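Local atomic coordinates of guanine nucleotide exchange protein (Legionella pneumophila, PDB entry 1XSZ), a protein that probably acts as a guanine nucleotide exchange factor for ADP-ribosylation factor (Arf) GTPases, with a Sec7 domain whose active site is covered by a C-terminal capping domain. Residues A[127-137]-A[171-182]; A[145-153]-A[283-291]. One frame throughout, in Å; residues are numbered along the deposited sequence. Where two conformers were deposited one is given.

Contact 1. Residues A[127-137]-A[171-182]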
loop_
_atom_site.group_PDB
_atom_site.type_symbol
_atom_site.label_atom_id
_atom_site.label_comp_id
_atom_site.label_asym_id
_atom_site.label_seq_id
_atom_site.Cartn_x
_atom_site.Cartn_y
_atom_site.Cartn_z
ATOM N N VAL A 127 19.770 -5.421 -19.561
ATOM C CA VAL A 127 19.695 -6.427 -18.507
ATOM C C VAL A 127 18.540 -7.417 -18.659
ATOM O O VAL A 127 18.762 -8.624 -18.723
ATOM C CB VAL A 127 19.596 -5.762 -17.118
ATOM C CG1 VAL A 127 19.602 -6.823 -16.029
ATOM C CG2 VAL A 127 20.755 -4.795 -16.926
ATOM N N VAL A 128 17.312 -6.908 -18.707
ATOM C CA VAL A 128 16.135 -7.764 -18.843
ATOM C C VAL A 128 15.454 -7.590 -20.197
ATOM O O VAL A 128 15.661 -6.589 -20.881
ATOM C CB VAL A 128 15.101 -7.473 -17.730
ATOM C CG1 VAL A 128 15.699 -7.792 -16.372
ATOM C CG2 VAL A 128 14.669 -6.019 -17.788
ATOM N N SER A 129 14.637 -8.568 -20.576
ATOM C CA SER A 129 13.930 -8.526 -21.852
ATOM C C SER A 129 12.896 -7.403 -21.888
ATOM O O SER A 129 12.806 -6.664 -22.869
ATOM C CB SER A 129 13.246 -9.868 -22.119
ATOM O OG SER A 129 12.599 -9.870 -23.381
ATOM N N ASN A 130 12.110 -7.283 -20.823
ATOM C CA ASN A 130 11.098 -6.235 -20.740
ATOM C C ASN A 130 10.832 -5.816 -19.298
ATOM O O ASN A 130 11.484 -6.302 -18.373
ATOM C CB ASN A 130 9.790 -6.689 -21.397
ATOM C CG ASN A 130 9.342 -8.059 -20.934
ATOM O OD1 ASN A 130 9.344 -8.361 -19.740
ATOM N ND2 ASN A 130 8.940 -8.895 -21.881
ATOM N N ALA A 131 9.878 -4.908 -19.115
ATOM C CA ALA A 131 9.531 -4.414 -17.786
ATOM C C ALA A 131 8.941 -5.513 -16.910
ATOM O O ALA A 131 9.186 -5.549 -15.704
ATOM C CB ALA A 131 8.549 -3.254 -17.901
ATOM N N ASP A 132 8.159 -6.403 -17.514
ATOM C CA ASP A 132 7.549 -7.499 -16.772
ATOM C C ASP A 132 8.625 -8.406 -16.193
ATOM O O ASP A 132 8.478 -8.941 -15.093
ATOM C CB ASP A 132 6.625 -8.314 -17.680
ATOM C CG ASP A 132 5.448 -7.508 -18.186
ATOM O OD1 ASP A 132 4.711 -6.947 -17.349
ATOM O OD2 ASP A 132 5.257 -7.436 -19.420
ATOM N N ALA A 133 9.710 -8.582 -16.937
ATOM C CA ALA A 133 10.805 -9.420 -16.478
ATOM C C ALA A 133 11.480 -8.746 -15.291
ATOM O O ALA A 133 11.885 -9.412 -14.337
ATOM C CB ALA A 133 11.807 -9.640 -17.609
ATOM N N ALA A 134 11.599 -7.423 -15.351
ATOM C CA ALA A 134 12.213 -6.669 -14.268
ATOM C C ALA A 134 11.334 -6.754 -13.024
ATOM O O ALA A 134 11.843 -6.843 -11.909
ATOM C CB ALA A 134 12.410 -5.212 -14.681
ATOM N N TYR A 135 10.021 -6.733 -13.229
ATOM C CA TYR A 135 9.066 -6.820 -12.124
ATOM C C TYR A 135 9.198 -8.182 -11.442
ATOM O O TYR A 135 9.244 -8.274 -10.212
ATOM C CB TYR A 135 7.640 -6.619 -12.652
ATOM C CG TYR A 135 6.546 -6.859 -11.631
ATOM C CD1 TYR A 135 6.403 -6.032 -10.516
ATOM C CD2 TYR A 135 5.649 -7.911 -11.790
ATOM C CE1 TYR A 135 5.383 -6.252 -9.586
ATOM C CE2 TYR A 135 4.630 -8.141 -10.873
ATOM C CZ TYR A 135 4.501 -7.306 -9.775
ATOM O OH TYR A 135 3.479 -7.532 -8.881
ATOM N N LEU A 136 9.252 -9.248 -12.234
ATOM C CA LEU A 136 9.406 -10.585 -11.673
ATOM C C LEU A 136 10.688 -10.645 -10.837
ATOM O O LEU A 136 10.684 -11.140 -9.709
ATOM C CB LEU A 136 9.469 -11.637 -12.789
ATOM C CG LEU A 136 9.841 -13.054 -12.332
ATOM C CD1 LEU A 136 8.758 -13.605 -11.418
ATOM C CD2 LEU A 136 10.026 -13.956 -13.545
ATOM N N LEU A 137 11.783 -10.140 -11.391
ATOM C CA LEU A 137 13.057 -10.148 -10.687
ATOM C C LEU A 137 12.958 -9.349 -9.389
ATOM O O LEU A 137 13.473 -9.769 -8.353
ATOM C CB LEU A 137 14.149 -9.547 -11.572
ATOM C CG LEU A 137 15.577 -10.030 -11.330
ATOM C CD1 LEU A 137 15.689 -11.520 -11.641
ATOM C CD2 LEU A 137 16.513 -9.236 -12.217
ATOM N N GLY A 171 11.193 -17.040 -16.931
ATOM C CA GLY A 171 10.692 -15.794 -16.380
ATOM C C GLY A 171 11.141 -14.537 -17.099
ATOM O O GLY A 171 10.596 -13.455 -16.877
ATOM N N ASN A 172 12.141 -14.672 -17.962
ATOM C CA ASN A 172 12.644 -13.525 -18.704
ATOM C C ASN A 172 11.937 -13.437 -20.054
ATOM O O ASN A 172 12.504 -13.780 -21.094
ATOM C CB ASN A 172 14.159 -13.650 -18.888
ATOM C CG ASN A 172 14.784 -12.395 -19.466
ATOM O OD1 ASN A 172 14.221 -11.304 -19.373
ATOM N ND2 ASN A 172 15.966 -12.544 -20.056
ATOM N N ASN A 173 10.685 -12.989 -20.017
ATOM C CA ASN A 173 9.863 -12.843 -21.212
ATOM C C ASN A 173 9.806 -14.148 -22.000
ATOM O O ASN A 173 9.967 -14.153 -23.223
ATOM C CB ASN A 173 10.420 -11.725 -22.099
ATOM C CG ASN A 173 9.461 -11.319 -23.204
ATOM O OD1 ASN A 173 9.780 -10.465 -24.030
ATOM N ND2 ASN A 173 8.279 -11.923 -23.219
ATOM N N GLY A 174 9.575 -15.250 -21.298
ATOM C CA GLY A 174 9.504 -16.543 -21.955
ATOM C C GLY A 174 10.830 -17.273 -21.948
ATOM O O GLY A 174 10.875 -18.503 -21.984
ATOM N N GLY A 175 11.921 -16.513 -21.912
ATOM C CA GLY A 175 13.240 -17.117 -21.889
ATOM C C GLY A 175 13.797 -17.126 -20.480
ATOM O O GLY A 175 13.067 -16.867 -19.524
ATOM N N ASP A 176 15.084 -17.424 -20.339
ATOM C CA ASP A 176 15.704 -17.453 -19.021
ATOM C C ASP A 176 16.611 -16.256 -18.804
ATOM O O ASP A 176 17.031 -15.591 -19.755
ATOM C CB ASP A 176 16.543 -18.723 -18.833
ATOM C CG ASP A 176 15.758 -19.992 -19.085
ATOM O OD1 ASP A 176 14.564 -20.041 -18.731
ATOM O OD2 ASP A 176 16.350 -20.950 -19.630
ATOM N N PHE A 177 16.894 -15.977 -17.536
ATOM C CA PHE A 177 17.804 -14.901 -17.170
ATOM C C PHE A 177 19.172 -15.572 -17.205
ATOM O O PHE A 177 19.271 -16.783 -16.999
ATOM C CB PHE A 177 17.525 -14.409 -15.745
ATOM C CG PHE A 177 16.199 -13.727 -15.580
ATOM C CD1 PHE A 177 16.019 -12.416 -16.005
ATOM C CD2 PHE A 177 15.124 -14.402 -15.007
ATOM C CE1 PHE A 177 14.790 -11.784 -15.866
ATOM C CE2 PHE A 177 13.890 -13.778 -14.865
ATOM C CZ PHE A 177 13.721 -12.468 -15.295
ATOM N N ASP A 178 20.224 -14.805 -17.469
ATOM C CA ASP A 178 21.564 -15.380 -17.497
ATOM C C ASP A 178 21.887 -15.996 -16.140
ATOM O O ASP A 178 21.649 -15.383 -15.097
ATOM C CB ASP A 178 22.601 -14.311 -17.844
ATOM C CG ASP A 178 22.577 -13.931 -19.313
ATOM O OD1 ASP A 178 23.367 -13.049 -19.712
ATOM O OD2 ASP A 178 21.771 -14.516 -20.069
ATOM N N ALA A 179 22.427 -17.209 -16.160
ATOM C CA ALA A 179 22.777 -17.927 -14.939
ATOM C C ALA A 179 23.695 -17.123 -14.024
ATOM O O ALA A 179 23.473 -17.057 -12.813
ATOM C CB ALA A 179 23.435 -19.257 -15.292
ATOM N N LYS A 180 24.721 -16.507 -14.599
ATOM C CA LYS A 180 25.670 -15.734 -13.808
ATOM C C LYS A 180 25.052 -14.455 -13.263
ATOM O O LYS A 180 25.517 -13.906 -12.262
ATOM C CB LYS A 180 26.917 -15.427 -14.641
ATOM C CG LYS A 180 27.608 -16.689 -15.150
ATOM C CD LYS A 180 27.810 -17.692 -14.020
ATOM C CE LYS A 180 28.182 -19.066 -14.549
ATOM N NZ LYS A 180 28.260 -20.072 -13.455
ATOM N N PHE A 181 24.005 -13.980 -13.922
ATOM C CA PHE A 181 23.314 -12.787 -13.460
ATOM C C PHE A 181 22.551 -13.166 -12.191
ATOM O O PHE A 181 22.596 -12.454 -11.182
ATOM C CB PHE A 181 22.335 -12.292 -14.526
ATOM C CG PHE A 181 21.430 -11.196 -14.049
ATOM C CD1 PHE A 181 21.934 -9.938 -13.740
ATOM C CD2 PHE A 181 20.069 -11.429 -13.887
ATOM C CE1 PHE A 181 21.095 -8.925 -13.275
ATOM C CE2 PHE A 181 19.224 -10.427 -13.424
ATOM C CZ PHE A 181 19.739 -9.172 -13.117
ATOM N N LEU A 182 21.856 -14.297 -12.237
ATOM C CA LEU A 182 21.099 -14.749 -11.078
ATOM C C LEU A 182 22.015 -15.131 -9.920
ATOM O O LEU A 182 21.679 -14.904 -8.759
ATOM C CB LEU A 182 20.187 -15.923 -11.456
ATOM C CG LEU A 182 19.020 -15.567 -12.384
ATOM C CD1 LEU A 182 18.124 -16.787 -12.570
ATOM C CD2 LEU A 182 18.215 -14.419 -11.785
HETATM O O HOH W 1 8.668 -11.055 -18.856
#
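Phe177 reaches in against the first turns of helix 131-149, its CG anti to the carbonyl carbon (chi1 -67°). The rim of its ring is lined by Val128 CG1, Leu136 CD2 and the carbonyl O of Ala133. Asn172 CB lies over one face. In the conformer given, Leu137 CD1 lies over the other, 4.2 Å from the centroid of the Phe177 ring and 6° off the normal, a CH-pi contact.

The same Leu137 CD1 touches Leu182 CD2 at 3.8 Å. Val127 CG1 packs on Phe181 CZ at 3.7 Å. Both segments belong to the all-helical Sec7 domain. Here a type I' turn, Asn172 to Gly175, and the start of helix 179-191 pack on the start of helix 131-149. Leu136 CD2 meets Gly171 O at 3.4 Å. Phe89 of helix 89-98 also touches Leu137 and Phe181.

The polar end centres on the Asn172 amide. Ser129 N donates to Asn172 OD1 at 3.0 Å, in the carbonyl plane and on a lone pair. Asn172 ND2 donates to Asp176 O at 3.2 Å, in the amide plane. Together the two bonds hold the amide's rotation. Asn130 caps helix 131-149 through a bond from Ala133 N to Asn130 OD1.

Contact 2. Residues A[145-153]-A[283-291]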
loop_
_atom_site.group_PDB
_atom_site.type_symbol
_atom_site.label_atom_id
_atom_site.label_comp_id
_atom_site.label_asym_id
_atom_site.label_seq_id
_atom_site.Cartn_x
_atom_site.Cartn_y
_atom_site.Cartn_z
ATOM N N ASN A 145 14.914 -11.754 -0.050
ATOM C CA ASN A 145 15.473 -11.000 1.071
ATOM C C ASN A 145 14.878 -11.521 2.390
ATOM O O ASN A 145 15.599 -11.746 3.357
ATOM C CB ASN A 145 15.178 -9.509 0.878
ATOM C CG ASN A 145 15.651 -8.659 2.037
ATOM O OD1 ASN A 145 14.838 -8.141 2.817
ATOM N ND2 ASN A 145 16.959 -8.506 2.162
ATOM N N THR A 146 13.563 -11.722 2.426
ATOM C CA THR A 146 12.932 -12.245 3.637
ATOM C C THR A 146 13.363 -13.692 3.867
ATOM O O THR A 146 13.695 -14.089 4.983
ATOM C CB THR A 146 11.401 -12.210 3.524
ATOM O OG1 THR A 146 10.953 -10.854 3.571
ATOM C CG2 THR A 146 10.756 -12.998 4.667
ATOM N N ASP A 147 13.366 -14.473 2.797
ATOM C CA ASP A 147 13.736 -15.874 2.894
ATOM C C ASP A 147 15.129 -16.077 3.489
ATOM O O ASP A 147 15.325 -16.932 4.357
ATOM C CB ASP A 147 13.644 -16.508 1.504
ATOM C CG ASP A 147 13.740 -18.011 1.539
ATOM O OD1 ASP A 147 14.839 -18.548 1.312
ATOM O OD2 ASP A 147 12.699 -18.652 1.799
ATOM N N LEU A 148 16.091 -15.274 3.043
ATOM C CA LEU A 148 17.462 -15.406 3.510
ATOM C C LEU A 148 17.776 -14.752 4.844
ATOM O O LEU A 148 18.650 -15.219 5.574
ATOM C CB LEU A 148 18.425 -14.851 2.451
ATOM C CG LEU A 148 18.382 -15.535 1.082
ATOM C CD1 LEU A 148 19.462 -14.948 0.172
ATOM C CD2 LEU A 148 18.590 -17.038 1.260
ATOM N N HIS A 149 17.056 -13.689 5.178
ATOM C CA HIS A 149 17.357 -12.959 6.404
ATOM C C HIS A 149 16.408 -13.093 7.588
ATOM O O HIS A 149 16.687 -12.568 8.665
ATOM C CB HIS A 149 17.600 -11.499 6.033
ATOM C CG HIS A 149 18.717 -11.332 5.051
ATOM N ND1 HIS A 149 19.995 -11.775 5.314
ATOM C CD2 HIS A 149 18.738 -10.843 3.789
ATOM C CE1 HIS A 149 20.756 -11.568 4.253
ATOM N NE2 HIS A 149 20.018 -11.003 3.315
ATOM N N ASN A 150 15.302 -13.802 7.387
ATOM C CA ASN A 150 14.331 -14.054 8.450
ATOM C C ASN A 150 14.900 -15.221 9.267
ATOM O O ASN A 150 15.021 -16.334 8.766
ATOM C CB ASN A 150 12.987 -14.446 7.834
ATOM C CG ASN A 150 11.906 -14.685 8.871
ATOM O OD1 ASN A 150 12.190 -14.981 10.028
ATOM N ND2 ASN A 150 10.652 -14.571 8.447
ATOM N N PRO A 151 15.256 -14.969 10.538
ATOM C CA PRO A 151 15.815 -15.979 11.444
ATOM C C PRO A 151 14.923 -17.201 11.653
ATOM O O PRO A 151 15.413 -18.291 11.953
ATOM C CB PRO A 151 16.022 -15.196 12.738
ATOM C CG PRO A 151 16.316 -13.818 12.246
ATOM C CD PRO A 151 15.270 -13.642 11.176
ATOM N N SER A 152 13.616 -17.019 11.494
ATOM C CA SER A 152 12.670 -18.112 11.684
ATOM C C SER A 152 12.727 -19.170 10.591
ATOM O O SER A 152 12.189 -20.267 10.750
ATOM C CB SER A 152 11.252 -17.557 11.810
ATOM O OG SER A 152 11.143 -16.737 12.962
ATOM N N ILE A 153 13.378 -18.841 9.479
ATOM C CA ILE A 153 13.510 -19.778 8.370
ATOM C C ILE A 153 14.839 -20.514 8.509
ATOM O O ILE A 153 15.905 -19.926 8.328
ATOM C CB ILE A 153 13.481 -19.052 7.006
ATOM C CG1 ILE A 153 12.195 -18.228 6.879
ATOM C CG2 ILE A 153 13.572 -20.068 5.874
ATOM C CD1 ILE A 153 10.924 -19.049 6.922
ATOM N N ASN A 283 2.022 -15.101 8.496
ATOM C CA ASN A 283 2.654 -16.361 8.145
ATOM C C ASN A 283 4.129 -16.216 8.509
ATOM O O ASN A 283 4.590 -15.123 8.849
ATOM C CB ASN A 283 2.441 -16.740 6.666
ATOM C CG ASN A 283 3.018 -15.738 5.700
ATOM O OD1 ASN A 283 4.218 -15.480 5.703
ATOM N ND2 ASN A 283 2.166 -15.178 4.850
ATOM N N ILE A 284 4.874 -17.308 8.466
ATOM C CA ILE A 284 6.276 -17.261 8.867
ATOM C C ILE A 284 7.126 -16.224 8.134
ATOM O O ILE A 284 8.093 -15.701 8.693
ATOM C CB ILE A 284 6.923 -18.660 8.732
ATOM C CG1 ILE A 284 8.266 -18.693 9.466
ATOM C CG2 ILE A 284 7.098 -19.014 7.266
ATOM C CD1 ILE A 284 8.863 -20.079 9.572
ATOM N N PHE A 285 6.763 -15.914 6.896
ATOM C CA PHE A 285 7.516 -14.945 6.109
ATOM C C PHE A 285 7.125 -13.507 6.431
ATOM O O PHE A 285 7.983 -12.654 6.658
ATOM C CB PHE A 285 7.298 -15.210 4.615
ATOM C CG PHE A 285 7.575 -16.630 4.211
ATOM C CD1 PHE A 285 8.881 -17.114 4.162
ATOM C CD2 PHE A 285 6.529 -17.501 3.927
ATOM C CE1 PHE A 285 9.141 -18.444 3.840
ATOM C CE2 PHE A 285 6.777 -18.834 3.603
ATOM C CZ PHE A 285 8.086 -19.307 3.560
ATOM N N SER A 286 5.826 -13.238 6.470
ATOM C CA SER A 286 5.345 -11.890 6.722
ATOM C C SER A 286 5.596 -11.370 8.131
ATOM O O SER A 286 5.817 -10.175 8.319
ATOM C CB SER A 286 3.846 -11.797 6.415
ATOM O OG SER A 286 3.074 -12.515 7.370
ATOM N N LYS A 287 5.575 -12.268 9.112
ATOM C CA LYS A 287 5.786 -11.885 10.507
ATOM C C LYS A 287 7.093 -11.145 10.741
ATOM O O LYS A 287 7.202 -10.343 11.665
ATOM C CB LYS A 287 5.765 -13.120 11.409
ATOM C CG LYS A 287 4.411 -13.794 11.542
ATOM C CD LYS A 287 4.480 -14.930 12.552
ATOM C CE LYS A 287 3.137 -15.626 12.708
ATOM N NZ LYS A 287 2.713 -16.317 11.460
ATOM N N TRP A 288 8.081 -11.420 9.897
ATOM C CA TRP A 288 9.396 -10.806 10.025
ATOM C C TRP A 288 9.326 -9.288 9.874
ATOM O O TRP A 288 10.086 -8.548 10.514
ATOM C CB TRP A 288 10.331 -11.401 8.966
ATOM C CG TRP A 288 11.759 -10.988 9.099
ATOM C CD1 TRP A 288 12.551 -11.110 10.206
ATOM C CD2 TRP A 288 12.582 -10.414 8.078
ATOM N NE1 TRP A 288 13.818 -10.648 9.935
ATOM C CE2 TRP A 288 13.863 -10.214 8.636
ATOM C CE3 TRP A 288 12.359 -10.050 6.743
ATOM C CZ2 TRP A 288 14.921 -9.664 7.904
ATOM C CZ3 TRP A 288 13.409 -9.504 6.016
ATOM C CH2 TRP A 288 14.675 -9.316 6.601
ATOM N N LEU A 289 8.394 -8.824 9.052
ATOM C CA LEU A 289 8.249 -7.399 8.796
ATOM C C LEU A 289 6.922 -6.794 9.226
ATOM O O LEU A 289 6.842 -5.589 9.465
ATOM C CB LEU A 289 8.446 -7.119 7.302
ATOM C CG LEU A 289 9.825 -7.451 6.731
ATOM C CD1 LEU A 289 9.796 -7.376 5.210
ATOM C CD2 LEU A 289 10.854 -6.492 7.300
ATOM N N PHE A 290 5.884 -7.617 9.333
ATOM C CA PHE A 290 4.572 -7.096 9.676
ATOM C C PHE A 290 3.944 -7.613 10.968
ATOM O O PHE A 290 2.759 -7.395 11.214
ATOM C CB PHE A 290 3.624 -7.301 8.489
ATOM C CG PHE A 290 4.118 -6.668 7.214
ATOM C CD1 PHE A 290 4.894 -7.392 6.313
ATOM C CD2 PHE A 290 3.860 -5.325 6.944
ATOM C CE1 PHE A 290 5.410 -6.787 5.160
ATOM C CE2 PHE A 290 4.372 -4.712 5.798
ATOM C CZ PHE A 290 5.147 -5.445 4.907
ATOM N N GLY A 291 4.735 -8.287 11.793
ATOM C CA GLY A 291 4.220 -8.773 13.063
ATOM C C GLY A 291 3.460 -10.084 13.038
ATOM O O GLY A 291 3.253 -10.687 11.986
HETATM O O HOH W 2 8.315 -10.765 4.504
#
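Trp288 lies flat against the end of helix 131-149. CA of Asn150 stands 3.7 Å from the centroid of the Trp288 five-membered ring and 8° off its normal, a CH-pi contact. His149 C lies over the same face, toward the rim. Leu289 CD2 covers part of the opposite face. With CG anti to the backbone N (chi1 -172°), Trp288 carries its indole out from helix 287-290, so that it runs alongside Asn150, antiparallel to that side chain. The Asn150 amide plane is only 17° from the ring plane. Thr146 OG1 comes to the edge at Trp288 CE3, 3.6 Å away.

The other apolar contacts gather round Ile153. In the conformer given, its CD1 touches Ile284 CD1 at 3.5 Å and Phe285 CE1 at 3.6 Å. Phe256 stacks with the Phe285 ring.

Polar links across the contact are few. Asn150 ND2 gives a weak bond to Ile284 O at 2.8 Å. The other end of that amide closes an Asx turn, with Ser152 N donating to Asn150 OD1 at 2.9 Å, so both ends of the amide are engaged. A water donates to Thr146 OG1 and to Phe285 O, bridging the segments.

The contact joins the Sec7 domain to the capping domain. No salt bridge crosses it. The cap is held here by an indole laid on the helix end, backbone and side chains, and by Ile153 against Ile284 and Phe285. The join is thus chiefly apolar, its polar links confined to one weak hydrogen bond and one bridging water.

Overall arrangement
Both contacts use helix 131-149. Contact 1 takes its start and contact 2 its end, with centres about 25 Å apart and no touch between them. Contact 1 stays inside the Sec7 domain. Contact 2 joins that domain to the capping domain, and its segments are much further apart in sequence. Each is partly buried, and neither is purely core or surface. Contact 1 has a buried phenylalanine set among aliphatic groups and a helix carbonyl, with a polar rim beside the helix cap. Contact 2 relies on a partly exposed tryptophan lying on a helix end. An asparagine amide links the segments in each, through a regular bond in contact 1 and a weak one in contact 2.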